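PDB 3K50: putative S41 protease from Bacteroides fragilis NCTC 9343, which is of unknown function but is probably a serine peptidase that hydrolyses peptide bonds and carries a PDZ-like domain. Local coordinates for residues A[91-97]-A[109-115]; A[72-78]-A[127-133]; A[229-233]-A[382-387]. One frame throughout, in Å; residues are numbered along the deposited sequence.

Contact 1: residues A[91-97]-A[109-115]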
loop_
_atom_site.group_PDB
_atom_site.type_symbol
_atom_site.label_atom_id
_atom_site.label_comp_id
_atom_site.label_asym_id
_atom_site.label_seq_id
_atom_site.Cartn_x
_atom_site.Cartn_y
_atom_site.Cartn_z
ATOM N N ASN A 91 -9.257 1.905 23.095
ATOM C CA ASN A 91 -7.811 2.131 23.030
ATOM C C ASN A 91 -7.411 2.091 21.558
ATOM O O ASN A 91 -7.911 1.252 20.813
ATOM C CB ASN A 91 -7.054 1.064 23.810
ATOM C CG ASN A 91 -7.238 1.193 25.294
ATOM O OD1 ASN A 91 -7.210 2.284 25.820
ATOM N ND2 ASN A 91 -7.390 0.057 25.990
ATOM N N ALA A 92 -6.528 3.001 21.136
ATOM C CA ALA A 92 -6.068 3.050 19.753
ATOM C C ALA A 92 -4.656 2.427 19.580
ATOM O O ALA A 92 -3.657 2.992 20.042
ATOM C CB ALA A 92 -6.095 4.493 19.215
ATOM N N LEU A 93 -4.587 1.276 18.918
ATOM C CA LEU A 93 -3.337 0.580 18.666
ATOM C C LEU A 93 -2.669 1.188 17.432
ATOM O O LEU A 93 -3.239 1.137 16.344
ATOM C CB LEU A 93 -3.577 -0.931 18.427
ATOM C CG LEU A 93 -2.366 -1.768 18.028
ATOM C CD1 LEU A 93 -1.251 -1.593 19.039
ATOM C CD2 LEU A 93 -2.688 -3.277 17.871
ATOM N N ILE A 94 -1.450 1.722 17.596
ATOM C CA ILE A 94 -0.747 2.368 16.470
ATOM C C ILE A 94 -0.154 1.328 15.524
ATOM O O ILE A 94 0.588 0.455 15.967
ATOM C CB ILE A 94 0.318 3.374 16.984
ATOM C CG1 ILE A 94 -0.398 4.508 17.729
ATOM C CG2 ILE A 94 1.146 3.909 15.806
ATOM C CD1 ILE A 94 0.524 5.504 18.469
ATOM N N SER A 95 -0.451 1.449 14.222
ATOM C CA SER A 95 -0.003 0.543 13.212
ATOM C C SER A 95 1.118 1.100 12.301
ATOM O O SER A 95 1.763 0.340 11.648
ATOM C CB SER A 95 -1.185 0.203 12.285
ATOM O OG SER A 95 -1.718 1.415 11.689
ATOM N N TYR A 96 1.308 2.412 12.243
ATOM C CA TYR A 96 2.250 3.042 11.316
ATOM C C TYR A 96 2.481 4.470 11.818
ATOM O O TYR A 96 1.506 5.154 12.259
ATOM C CB TYR A 96 1.630 3.064 9.923
ATOM C CG TYR A 96 2.555 3.470 8.805
ATOM C CD1 TYR A 96 2.654 4.754 8.440
ATOM C CD2 TYR A 96 3.245 2.520 8.043
ATOM C CE1 TYR A 96 3.468 5.148 7.397
ATOM C CE2 TYR A 96 4.027 2.892 7.001
ATOM C CZ TYR A 96 4.137 4.220 6.683
ATOM O OH TYR A 96 4.936 4.650 5.649
ATOM N N VAL A 97 3.745 4.907 11.833
ATOM C CA VAL A 97 4.098 6.285 12.211
ATOM C C VAL A 97 4.901 6.880 11.059
ATOM O O VAL A 97 5.924 6.298 10.632
ATOM C CB VAL A 97 4.926 6.298 13.509
ATOM C CG1 VAL A 97 5.475 7.718 13.849
ATOM C CG2 VAL A 97 4.071 5.776 14.642
ATOM N N GLN A 109 5.405 4.837 18.543
ATOM C CA GLN A 109 5.860 3.767 17.693
ATOM C C GLN A 109 4.740 2.796 17.449
ATOM O O GLN A 109 3.831 2.677 18.263
ATOM C CB GLN A 109 6.950 2.946 18.410
ATOM C CG GLN A 109 8.206 3.660 18.750
ATOM C CD GLN A 109 9.253 2.710 19.231
ATOM O OE1 GLN A 109 9.732 1.853 18.477
ATOM N NE2 GLN A 109 9.600 2.830 20.485
ATOM N N ARG A 110 4.831 2.064 16.368
ATOM C CA ARG A 110 3.932 0.937 16.135
ATOM C C ARG A 110 3.968 -0.024 17.329
ATOM O O ARG A 110 5.061 -0.408 17.788
ATOM C CB ARG A 110 4.371 0.239 14.842
ATOM C CG ARG A 110 3.631 -1.044 14.581
ATOM C CD ARG A 110 4.091 -1.672 13.332
ATOM N NE ARG A 110 3.579 -3.080 13.213
ATOM C CZ ARG A 110 2.495 -3.417 12.541
ATOM N NH1 ARG A 110 1.791 -2.498 11.926
ATOM N NH2 ARG A 110 2.105 -4.661 12.469
ATOM N N GLY A 111 2.790 -0.404 17.844
ATOM C CA GLY A 111 2.667 -1.252 19.028
ATOM C C GLY A 111 2.284 -0.444 20.266
ATOM O O GLY A 111 1.858 -0.988 21.265
ATOM N N HIS A 112 2.479 0.862 20.222
ATOM C CA HIS A 112 1.975 1.698 21.290
ATOM C C HIS A 112 0.479 1.833 21.137
ATOM O O HIS A 112 -0.062 1.816 20.022
ATOM C CB HIS A 112 2.560 3.098 21.248
ATOM C CG HIS A 112 3.914 3.205 21.859
ATOM N ND1 HIS A 112 4.903 3.991 21.325
ATOM C CD2 HIS A 112 4.442 2.627 22.966
ATOM C CE1 HIS A 112 5.981 3.897 22.074
ATOM N NE2 HIS A 112 5.728 3.074 23.074
ATOM N N TRP A 113 -0.180 2.010 22.268
ATOM C CA TRP A 113 -1.625 2.188 22.304
ATOM C C TRP A 113 -1.914 3.538 22.923
ATOM O O TRP A 113 -1.318 3.860 23.952
ATOM C CB TRP A 113 -2.278 1.153 23.192
ATOM C CG TRP A 113 -2.148 -0.272 22.773
ATOM C CD1 TRP A 113 -1.039 -1.033 22.832
ATOM C CD2 TRP A 113 -3.204 -1.134 22.339
ATOM N NE1 TRP A 113 -1.315 -2.320 22.429
ATOM C CE2 TRP A 113 -2.640 -2.407 22.118
ATOM C CE3 TRP A 113 -4.563 -0.950 22.080
ATOM C CZ2 TRP A 113 -3.383 -3.485 21.645
ATOM C CZ3 TRP A 113 -5.309 -2.032 21.651
ATOM C CH2 TRP A 113 -4.705 -3.295 21.434
ATOM N N ILE A 114 -2.748 4.346 22.275
ATOM C CA ILE A 114 -3.187 5.621 22.844
ATOM C C ILE A 114 -4.419 5.289 23.704
ATOM O O ILE A 114 -5.402 4.720 23.209
ATOM C CB ILE A 114 -3.532 6.653 21.793
ATOM C CG1 ILE A 114 -2.345 6.964 20.884
ATOM C CG2 ILE A 114 -3.913 7.971 22.446
ATOM C CD1 ILE A 114 -2.709 7.977 19.759
HETATM N N MSE A 115 -4.360 5.626 24.987
HETATM C CA MSE A 115 -5.425 5.284 25.957
HETATM C C MSE A 115 -6.282 6.465 26.432
HETATM O O MSE A 115 -7.447 6.265 26.808
HETATM C CB MSE A 115 -4.825 4.610 27.183
HETATM C CG MSE A 115 -4.039 3.372 26.868
HETATM SE SE MSE A 115 -3.265 2.588 28.425
HETATM C CE MSE A 115 -4.824 1.563 29.145
HETATM O O HOH W 1 -8.293 3.456 27.990
#
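A92 and I114 face each other as a hydrogen-bonded antiparallel pair. A92 N gives to I114 O at 2.9 Å. I114 N returns the bond to A92 O at 2.8 Å. One pair on, L93 and W113 form a non-hydrogen-bonded pair. Their backbones bond outward instead, L93 with T79 and W113 with G141. I94 N gives to H112 O at 2.8 Å. I94 O accepts from G111 N at 3.0 Å. G111 and H112 belong to a type II beta turn from Q109 to H112, closed by H112 N on Q109 O. The H112 ring turns back, and its ND1 accepts from Q109 N.

S95 O is met by a side chain. R110 NH1 reaches it at 2.9 Å, on a lone pair in the carbonyl plane, and the oxygen lies in the guanidinium plane. The R110 chain is extended from CG to NE, with chi1 173°, and this carries the group along S95. R110 has further partners: Y233 at NH1, L380 O at NE and E372 at NH2. At the other end a water lies 2.7 Å from N91 OD1 and also near M115 O, with more acceptors around it than protons to give.

On one face of the sheet L93 CD1 lies over the five-membered ring of W113, a CH-pi contact 3.6 Å from its centroid. N91 CB approaches CE3 of the six-membered ring of W113 obliquely. On the other face A92 CB lies beside I114 CB, and I94 CD1 reaches I114 CG1 at 4.0 Å.

Both segments belong to the PDZ-like domain, in its five-stranded antiparallel sheet. Strand 90-97 lies between 76-82 and 113-117, with 136-146 beyond. Y81 packs edge-to-face on W113, while F76 touches I94 and I114.

Contact 2: residues A[72-78]-A[127-133]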
loop_
_atom_site.group_PDB
_atom_site.type_symbol
_atom_site.label_atom_id
_atom_site.label_comp_id
_atom_site.label_asym_id
_atom_site.label_seq_id
_atom_site.Cartn_x
_atom_site.Cartn_y
_atom_site.Cartn_z
ATOM N N PRO A 72 -3.872 18.050 6.592
ATOM C CA PRO A 72 -3.002 17.923 7.792
ATOM C C PRO A 72 -3.352 16.748 8.688
ATOM O O PRO A 72 -4.517 16.337 8.760
ATOM C CB PRO A 72 -3.193 19.245 8.534
ATOM C CG PRO A 72 -3.774 20.185 7.546
ATOM C CD PRO A 72 -4.526 19.370 6.515
ATOM N N SER A 73 -2.341 16.201 9.366
ATOM C CA SER A 73 -2.541 15.012 10.224
ATOM C C SER A 73 -1.420 14.892 11.221
ATOM O O SER A 73 -0.431 15.621 11.122
ATOM C CB SER A 73 -2.642 13.713 9.403
ATOM O OG SER A 73 -1.418 13.344 8.781
ATOM N N TYR A 74 -1.617 14.015 12.215
ATOM C CA TYR A 74 -0.617 13.807 13.281
ATOM C C TYR A 74 0.516 12.846 12.845
ATOM O O TYR A 74 1.583 12.813 13.452
ATOM C CB TYR A 74 -1.303 13.280 14.528
ATOM C CG TYR A 74 -2.134 14.305 15.306
ATOM C CD1 TYR A 74 -1.541 15.436 15.890
ATOM C CD2 TYR A 74 -3.473 14.092 15.520
ATOM C CE1 TYR A 74 -2.313 16.375 16.627
ATOM C CE2 TYR A 74 -4.243 14.972 16.281
ATOM C CZ TYR A 74 -3.666 16.102 16.826
ATOM O OH TYR A 74 -4.456 16.924 17.550
ATOM N N GLY A 75 0.259 12.069 11.804
ATOM C CA GLY A 75 1.240 11.185 11.218
ATOM C C GLY A 75 1.166 9.753 11.711
ATOM O O GLY A 75 2.180 9.043 11.641
ATOM N N PHE A 76 0.020 9.293 12.232
ATOM C CA PHE A 76 -0.078 7.866 12.600
ATOM C C PHE A 76 -1.381 7.220 12.174
ATOM O O PHE A 76 -2.398 7.883 12.064
ATOM C CB PHE A 76 0.125 7.648 14.086
ATOM C CG PHE A 76 -1.032 8.173 14.959
ATOM C CD1 PHE A 76 -1.088 9.493 15.328
ATOM C CD2 PHE A 76 -2.042 7.310 15.398
ATOM C CE1 PHE A 76 -2.124 9.967 16.115
ATOM C CE2 PHE A 76 -3.087 7.783 16.147
ATOM C CZ PHE A 76 -3.116 9.111 16.521
ATOM N N ASP A 77 -1.328 5.922 11.912
ATOM C CA ASP A 77 -2.529 5.129 11.650
ATOM C C ASP A 77 -2.790 4.266 12.846
ATOM O O ASP A 77 -1.866 3.913 13.578
ATOM C CB ASP A 77 -2.379 4.222 10.424
ATOM C CG ASP A 77 -2.333 4.989 9.131
ATOM O OD1 ASP A 77 -2.854 6.137 9.127
ATOM O OD2 ASP A 77 -1.754 4.457 8.131
ATOM N N TYR A 78 -4.046 3.864 13.021
ATOM C CA TYR A 78 -4.434 3.105 14.181
ATOM C C TYR A 78 -5.643 2.192 13.979
ATOM O O TYR A 78 -6.289 2.258 12.973
ATOM C CB TYR A 78 -4.820 4.090 15.284
ATOM C CG TYR A 78 -6.071 4.861 14.927
ATOM C CD1 TYR A 78 -5.991 6.022 14.169
ATOM C CD2 TYR A 78 -7.329 4.413 15.305
ATOM C CE1 TYR A 78 -7.100 6.724 13.814
ATOM C CE2 TYR A 78 -8.463 5.100 14.930
ATOM C CZ TYR A 78 -8.338 6.270 14.189
ATOM O OH TYR A 78 -9.443 6.988 13.807
ATOM N N GLU A 127 -13.275 10.139 17.996
ATOM C CA GLU A 127 -12.286 9.392 17.181
ATOM C C GLU A 127 -11.556 10.227 16.112
ATOM O O GLU A 127 -10.352 9.996 15.796
ATOM C CB GLU A 127 -12.959 8.195 16.461
ATOM C CG GLU A 127 -11.974 7.304 15.710
ATOM C CD GLU A 127 -12.597 6.212 14.865
ATOM O OE1 GLU A 127 -13.824 5.980 14.953
ATOM O OE2 GLU A 127 -11.832 5.586 14.096
ATOM N N SER A 128 -12.269 11.183 15.525
ATOM C CA SER A 128 -11.690 12.000 14.460
ATOM C C SER A 128 -10.653 12.952 15.078
ATOM O O SER A 128 -9.790 13.468 14.367
ATOM C CB SER A 128 -12.783 12.723 13.615
ATOM O OG SER A 128 -13.386 13.821 14.305
ATOM N N GLU A 129 -10.681 13.140 16.400
ATOM C CA GLU A 129 -9.621 13.943 17.045
ATOM C C GLU A 129 -8.264 13.226 17.003
ATOM O O GLU A 129 -7.242 13.825 17.303
ATOM C CB GLU A 129 -9.944 14.311 18.485
ATOM C CG GLU A 129 -11.230 15.120 18.632
ATOM C CD GLU A 129 -11.489 15.562 20.054
ATOM O OE1 GLU A 129 -10.655 15.279 20.954
ATOM O OE2 GLU A 129 -12.535 16.203 20.268
ATOM N N LEU A 130 -8.266 11.936 16.700
ATOM C CA LEU A 130 -6.998 11.184 16.502
ATOM C C LEU A 130 -6.291 11.508 15.182
ATOM O O LEU A 130 -5.107 11.217 15.032
ATOM C CB LEU A 130 -7.267 9.672 16.536
ATOM C CG LEU A 130 -7.643 9.189 17.942
ATOM C CD1 LEU A 130 -8.298 7.812 17.963
ATOM C CD2 LEU A 130 -6.403 9.256 18.874
ATOM N N LEU A 131 -7.025 12.087 14.229
ATOM C CA LEU A 131 -6.515 12.350 12.898
ATOM C C LEU A 131 -5.776 13.674 12.788
ATOM O O LEU A 131 -4.737 13.757 12.144
ATOM C CB LEU A 131 -7.671 12.315 11.918
ATOM C CG LEU A 131 -8.347 10.978 11.638
ATOM C CD1 LEU A 131 -9.529 11.234 10.700
ATOM C CD2 LEU A 131 -7.392 10.014 10.978
ATOM N N GLN A 132 -6.287 14.701 13.438
ATOM C CA GLN A 132 -5.685 16.034 13.374
ATOM C C GLN A 132 -6.190 16.908 14.486
ATOM O O GLN A 132 -7.182 16.573 15.116
ATOM C CB GLN A 132 -6.061 16.679 12.054
ATOM C CG GLN A 132 -7.527 16.482 11.744
ATOM C CD GLN A 132 -8.034 17.473 10.750
ATOM O OE1 GLN A 132 -7.463 17.637 9.664
ATOM N NE2 GLN A 132 -9.115 18.168 11.119
ATOM N N GLY A 133 -5.512 18.030 14.715
ATOM C CA GLY A 133 -5.908 18.959 15.746
ATOM C C GLY A 133 -4.726 19.684 16.338
ATOM O O GLY A 133 -3.647 19.726 15.746
HETATM O O HOH W 2 -3.033 10.682 12.553
#
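Y78 OH gives a 2.8 Å hydrogen bond to E127 OE2, on that oxygen's anti lone pair. The carboxylate oxygen sits at the edge of the tyrosine ring, near its plane, and the two planes are 75° apart. E127 holds its chain extended, with CG opposite the backbone N (chi1 -174°), which brings its carboxylate to the Y78 hydroxyl. E127 OE1 has a long, weak ion pair with K124. L130 CD1 lies over one face of the Y78 ring, 4.2 Å from its centroid, a CH-pi contact. L130 CD2 packs on F76 CZ at 4.0 Å. Residues 128-130 form a short 3-10 turn in the loop between strands 113-117 and 136-146. In this way the loop of the PDZ-like domain closes against the start of edge strand 76-82. I114 and M117 of strand 113-117 also touch L130.

Further along, backbone carbonyls do much of the work. L131 O accepts from Y74 N at 3.1 Å, and S73 CA approaches the same oxygen. A water bridges F76 O and L130 O and lies over a face of the F76 ring. The Y74 ring turns its edge to the carbonyls of E129 and L130. Its OH reaches past G133 to bond with S134 O.

Contact 3: residues A[229-233]-A[382-387]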
loop_
_atom_site.group_PDB
_atom_site.type_symbol
_atom_site.label_atom_id
_atom_site.label_comp_id
_atom_site.label_asym_id
_atom_site.label_seq_id
_atom_site.Cartn_x
_atom_site.Cartn_y
_atom_site.Cartn_z
ATOM N N LEU A 229 9.963 -8.670 1.495
ATOM C CA LEU A 229 9.390 -7.418 0.989
ATOM C C LEU A 229 8.007 -7.202 1.670
ATOM O O LEU A 229 7.050 -7.927 1.395
ATOM C CB LEU A 229 9.254 -7.504 -0.525
ATOM C CG LEU A 229 8.597 -6.358 -1.300
ATOM C CD1 LEU A 229 9.434 -5.131 -1.310
ATOM C CD2 LEU A 229 8.293 -6.839 -2.786
ATOM N N ASP A 230 7.926 -6.196 2.547
ATOM C CA ASP A 230 6.739 -5.925 3.338
ATOM C C ASP A 230 5.850 -4.905 2.597
ATOM O O ASP A 230 6.127 -3.713 2.570
ATOM C CB ASP A 230 7.211 -5.457 4.744
ATOM C CG ASP A 230 6.104 -5.367 5.751
ATOM O OD1 ASP A 230 4.920 -5.384 5.365
ATOM O OD2 ASP A 230 6.416 -5.306 6.969
ATOM N N LEU A 231 4.804 -5.413 1.928
ATOM C CA LEU A 231 3.840 -4.609 1.191
ATOM C C LEU A 231 2.483 -4.584 1.914
ATOM O O LEU A 231 1.430 -4.306 1.350
ATOM C CB LEU A 231 3.658 -5.240 -0.180
ATOM C CG LEU A 231 4.872 -5.364 -1.079
ATOM C CD1 LEU A 231 4.510 -6.010 -2.485
ATOM C CD2 LEU A 231 5.574 -4.000 -1.240
ATOM N N ARG A 232 2.483 -4.854 3.195
ATOM C CA ARG A 232 1.206 -5.037 3.865
ATOM C C ARG A 232 0.178 -3.911 3.794
ATOM O O ARG A 232 -1.027 -4.197 3.892
ATOM C CB ARG A 232 1.410 -5.456 5.337
ATOM C CG ARG A 232 1.779 -4.344 6.281
ATOM C CD ARG A 232 1.981 -4.914 7.667
ATOM N NE ARG A 232 3.265 -5.584 7.795
ATOM C CZ ARG A 232 3.673 -6.296 8.850
ATOM N NH1 ARG A 232 2.857 -6.551 9.876
ATOM N NH2 ARG A 232 4.905 -6.822 8.837
ATOM N N TYR A 233 0.630 -2.669 3.725
ATOM C CA TYR A 233 -0.249 -1.547 3.680
ATOM C C TYR A 233 -0.058 -0.797 2.385
ATOM O O TYR A 233 -0.516 0.330 2.274
ATOM C CB TYR A 233 0.010 -0.571 4.880
ATOM C CG TYR A 233 -0.130 -1.153 6.236
ATOM C CD1 TYR A 233 -1.154 -2.079 6.527
ATOM C CD2 TYR A 233 0.689 -0.699 7.315
ATOM C CE1 TYR A 233 -1.244 -2.622 7.750
ATOM C CE2 TYR A 233 0.538 -1.219 8.580
ATOM C CZ TYR A 233 -0.426 -2.179 8.783
ATOM O OH TYR A 233 -0.547 -2.751 10.033
ATOM N N PHE A 382 8.140 -2.424 12.792
ATOM C CA PHE A 382 8.625 -3.100 11.592
ATOM C C PHE A 382 10.125 -3.397 11.647
ATOM O O PHE A 382 10.941 -2.581 12.086
ATOM C CB PHE A 382 8.339 -2.254 10.375
ATOM C CG PHE A 382 6.881 -1.966 10.154
ATOM C CD1 PHE A 382 6.009 -2.985 9.778
ATOM C CD2 PHE A 382 6.412 -0.671 10.184
ATOM C CE1 PHE A 382 4.690 -2.698 9.524
ATOM C CE2 PHE A 382 5.122 -0.387 9.938
ATOM C CZ PHE A 382 4.249 -1.407 9.576
ATOM N N GLY A 383 10.494 -4.588 11.213
ATOM C CA GLY A 383 11.888 -4.995 11.231
ATOM C C GLY A 383 12.334 -5.622 12.558
ATOM O O GLY A 383 13.413 -6.200 12.606
ATOM N N ASN A 384 11.529 -5.557 13.620
ATOM C CA ASN A 384 11.826 -6.289 14.861
ATOM C C ASN A 384 11.582 -7.735 14.473
ATOM O O ASN A 384 10.533 -8.037 13.964
ATOM C CB ASN A 384 10.907 -5.807 15.994
ATOM C CG ASN A 384 11.126 -6.523 17.316
ATOM O OD1 ASN A 384 11.190 -7.755 17.384
ATOM N ND2 ASN A 384 11.127 -5.747 18.403
ATOM N N THR A 385 12.543 -8.645 14.682
ATOM C CA THR A 385 12.404 -10.025 14.202
ATOM C C THR A 385 11.311 -10.836 14.883
ATOM O O THR A 385 10.906 -11.916 14.394
ATOM C CB THR A 385 13.739 -10.804 14.281
ATOM O OG1 THR A 385 14.202 -10.793 15.614
ATOM C CG2 THR A 385 14.849 -10.166 13.348
ATOM N N ASN A 386 10.792 -10.337 15.996
ATOM C CA ASN A 386 9.666 -11.009 16.649
ATOM C C ASN A 386 8.328 -10.471 16.145
ATOM O O ASN A 386 7.282 -10.993 16.518
ATOM C CB ASN A 386 9.720 -10.849 18.143
ATOM C CG ASN A 386 10.945 -11.486 18.782
ATOM O OD1 ASN A 386 11.582 -10.862 19.620
ATOM N ND2 ASN A 386 11.248 -12.737 18.427
ATOM N N GLU A 387 8.344 -9.476 15.249
ATOM C CA GLU A 387 7.113 -8.948 14.698
ATOM C C GLU A 387 6.466 -10.077 13.931
ATOM O O GLU A 387 7.148 -10.750 13.162
ATOM C CB GLU A 387 7.340 -7.741 13.800
ATOM C CG GLU A 387 6.010 -7.164 13.235
ATOM C CD GLU A 387 5.526 -7.869 11.970
ATOM O OE1 GLU A 387 6.385 -8.138 11.124
ATOM O OE2 GLU A 387 4.294 -8.110 11.809
#
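This is a buried salt-bridge network, set beside strand 226-230 of the S41 peptidase domain, where the loop before helix 388-398 comes close. R232 is its middle member. It grips D230 side-on, with NE on D230 OD1 at 2.9 Å and NH2 on D230 OD2 at 2.8 Å. It grips E387 end-on, with NH1 on E387 OE2 at 2.9 Å and NH2 on E387 OE1 at 3.0 Å. Both E387 oxygens lie close to the guanidinium plane, but the nitrogens meet them from above the carboxylate plane. The two flat groups are 60° apart. R232 NH2 thus serves both acids. The two grips probably fix the rotation of the guanidinium. A bend in the arginine chain at CG-CD (chi3 77°) brings NE back to D230.

F382 wedges in beside the network. Its CE1 lies over one face of the guanidinium, 3.7 Å from R232 NE, so the ring meets that face with its edge. The planes are 76° apart. F382 CZ touches Y233 CE2 at 3.8 Å. The Y233 ring in turn has R232 CG over its centre.

Y191 OH binds D230 OD2, and E372 takes both R232 NH1 and Y233 OH. E387 is the N-cap of helix 388-398: OE2 accepts from L389 N and OE1 from L390 N. The network therefore ties the helix start to strand 226-230, which runs between 187-194 and 292-297 in the mixed sheet. F382 also leans on Y191 and M193 of strand 187-194.

Contacts 1 and 2 share one sheet of the PDZ-like domain, with centres about 12 Å apart. Along the chain, contact 1 is nested within the loop that contact 2 closes. Strand pairing joins them: S95 N is 2.9 Å from D77 O, a probable hydrogen bond, and I114 CD1 packs on F76 CZ. Contact 3 belongs to the peptidase domain. Its centre is about 15 Å from that of contact 1, and R110 bridges the two, with NH1 3.0 Å from Y233 OH. R110 and R232 also come close around E372, which pairs with both. The nearest atoms of contacts 2 and 3 are about 6 Å apart. Glycerol near S95, D77 and Y233, probably from crystallisation, may mark a pocket.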